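Local coordinates for protein putative metallopeptidase (Corynebacterium diphtheriae, PDB 3QOC) that is probably a metal-dependent aminopeptidase of the creatinase/prolidase type, represented here by its N-terminal domain alone, at residues R9-Q12 with R13-A16. Sequence-based numbering, arbitrary orientation.
Sequences RFLQ and RRRA. With SO4 (sulfate ion), chain F.
Arg9 and Arg13, one helical turn apart, reach the same way along the surface and share a sulfate ion, probably picked up from the crystallisation liquor. Arg13 NH2 donates to sulfate O1 at 3.0 Å, and Arg9 NE to O4 at 3.1 Å in a nearly straight bond (166°). Weak second bonds, Arg9 NE to O1 and Arg13 NH1 to O4, make O1 and O4 acceptors common to both arginines. The anion probably offsets the like charges of the two guanidinium groups, whose planes stand almost perpendicular (84°), with Arg9 CD over one face of the Arg13 group, toward its rim. Both chains run extended from CG to NE; a long, flexible arginine suits this reach. The backbone carries the i to i+4 bonds of the helix, from Arg13 N to Arg9 O through Ala16 N to Gln12 O. Phe10 lies alongside Arg13, its CE1 3.8 Å from Arg13 NH1, and its CZ lies over one face of the Arg9 guanidinium, toward the rim. Buried Arg14 bends at chi3 (-63°), bringing NH1 to 3.5 Å from Phe10 CB and NH2 to 3.7 Å from Leu11 CD1, while its charge pairs with Asp76. Arg15 NH2, salt-bridged to Asp7, lies near Leu11 CG, and its NH1 near Gln12 CG. Helix 9-19 thus packs against helix 34-41, where Arg38 also binds the sulfate and the carbonyls of Tyr39 and Leu40 accept bonds from Arg13 and Arg14; Arg14 also touches Ile77, just before edge strand 78-81.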
loop_
_atom_site.group_PDB
_atom_site.type_symbol
_atom_site.label_atom_id
_atom_site.label_comp_id
_atom_site.label_asym_id
_atom_site.label_seq_id
_atom_site.Cartn_x
_atom_site.Cartn_y
_atom_site.Cartn_z
ATOM N N ARG A 9 8.585 -5.946 -13.973
ATOM C CA ARG A 9 9.321 -5.120 -13.046
ATOM C C ARG A 9 8.519 -4.632 -11.794
ATOM O O ARG A 9 9.104 -4.406 -10.753
ATOM C CB ARG A 9 9.871 -3.926 -13.778
ATOM C CG ARG A 9 8.814 -2.939 -14.428
ATOM C CD ARG A 9 9.598 -1.869 -15.228
ATOM N NE ARG A 9 8.822 -0.842 -15.857
ATOM C CZ ARG A 9 8.134 -0.989 -16.987
ATOM N NH1 ARG A 9 8.101 -2.153 -17.598
ATOM N NH2 ARG A 9 7.468 0.035 -17.523
ATOM N N PHE A 10 7.209 -4.475 -11.899
ATOM C CA PHE A 10 6.448 -3.979 -10.779
ATOM C C PHE A 10 6.368 -5.113 -9.757
ATOM O O PHE A 10 6.509 -4.849 -8.569
ATOM C CB PHE A 10 5.065 -3.479 -11.242
ATOM C CG PHE A 10 5.154 -2.396 -12.313
ATOM C CD1 PHE A 10 5.514 -1.100 -11.969
ATOM C CD2 PHE A 10 4.927 -2.707 -13.679
ATOM C CE1 PHE A 10 5.635 -0.105 -12.939
ATOM C CE2 PHE A 10 5.029 -1.730 -14.658
ATOM C CZ PHE A 10 5.399 -0.399 -14.278
ATOM N N LEU A 11 6.193 -6.360 -10.217
ATOM C CA LEU A 11 6.203 -7.542 -9.307
ATOM C C LEU A 11 7.564 -7.634 -8.628
ATOM O O LEU A 11 7.652 -7.774 -7.393
ATOM C CB LEU A 11 5.804 -8.842 -10.030
ATOM C CG LEU A 11 5.622 -10.102 -9.139
ATOM C CD1 LEU A 11 4.670 -9.859 -8.010
ATOM C CD2 LEU A 11 5.091 -11.280 -9.864
ATOM N N GLN A 12 8.622 -7.418 -9.392
ATOM C CA GLN A 12 9.997 -7.395 -8.805
ATOM C C GLN A 12 10.266 -6.304 -7.752
ATOM O O GLN A 12 10.954 -6.510 -6.756
ATOM C CB GLN A 12 11.079 -7.383 -9.932
ATOM C CG GLN A 12 11.018 -8.698 -10.839
ATOM C CD GLN A 12 11.991 -8.700 -12.040
ATOM O OE1 GLN A 12 12.315 -7.652 -12.616
ATOM N NE2 GLN A 12 12.426 -9.895 -12.433
ATOM N N ARG A 13 9.711 -5.115 -7.964
ATOM C CA ARG A 13 9.898 -4.044 -7.015
ATOM C C ARG A 13 9.132 -4.339 -5.733
ATOM O O ARG A 13 9.533 -3.969 -4.663
ATOM C CB ARG A 13 9.366 -2.761 -7.685
ATOM C CG ARG A 13 10.388 -2.279 -8.739
ATOM C CD ARG A 13 9.703 -1.431 -9.797
ATOM N NE ARG A 13 10.648 -0.926 -10.795
ATOM C CZ ARG A 13 10.345 -0.024 -11.699
ATOM N NH1 ARG A 13 9.132 0.540 -11.725
ATOM N NH2 ARG A 13 11.265 0.359 -12.560
ATOM N N ARG A 14 7.960 -4.901 -5.890
ATOM C CA ARG A 14 7.139 -5.282 -4.725
ATOM C C ARG A 14 7.853 -6.336 -3.922
ATOM O O ARG A 14 7.975 -6.174 -2.719
ATOM C CB ARG A 14 5.747 -5.748 -5.140
ATOM C CG ARG A 14 4.922 -4.589 -5.722
ATOM C CD ARG A 14 3.449 -4.859 -5.758
ATOM N NE ARG A 14 3.019 -5.948 -6.596
ATOM C CZ ARG A 14 2.907 -5.902 -7.933
ATOM N NH1 ARG A 14 3.208 -4.818 -8.643
ATOM N NH2 ARG A 14 2.458 -6.937 -8.558
ATOM N N ARG A 15 8.356 -7.384 -4.600
ATOM C CA ARG A 15 9.130 -8.452 -3.978
ATOM C C ARG A 15 10.333 -7.844 -3.201
ATOM O O ARG A 15 10.467 -8.124 -2.039
ATOM C CB ARG A 15 9.550 -9.516 -5.031
ATOM C CG ARG A 15 10.624 -10.454 -4.507
ATOM C CD ARG A 15 10.694 -11.923 -5.093
ATOM N NE ARG A 15 9.735 -12.225 -6.165
ATOM C CZ ARG A 15 9.953 -12.065 -7.476
ATOM N NH1 ARG A 15 11.126 -11.599 -7.940
ATOM N NH2 ARG A 15 8.981 -12.372 -8.339
ATOM N N ALA A 16 11.094 -6.909 -3.792
ATOM C CA ALA A 16 12.196 -6.302 -3.059
ATOM C C ALA A 16 11.716 -5.531 -1.798
ATOM O O ALA A 16 12.338 -5.633 -0.764
ATOM C CB ALA A 16 13.014 -5.349 -3.975
HETATM S S SO4 F . 9.401 2.789 -14.970
HETATM O O1 SO4 F . 10.589 1.978 -14.976
HETATM O O2 SO4 F . 9.850 3.783 -14.038
HETATM O O3 SO4 F . 9.124 3.323 -16.288
HETATM O O4 SO4 F . 8.255 1.954 -14.639
#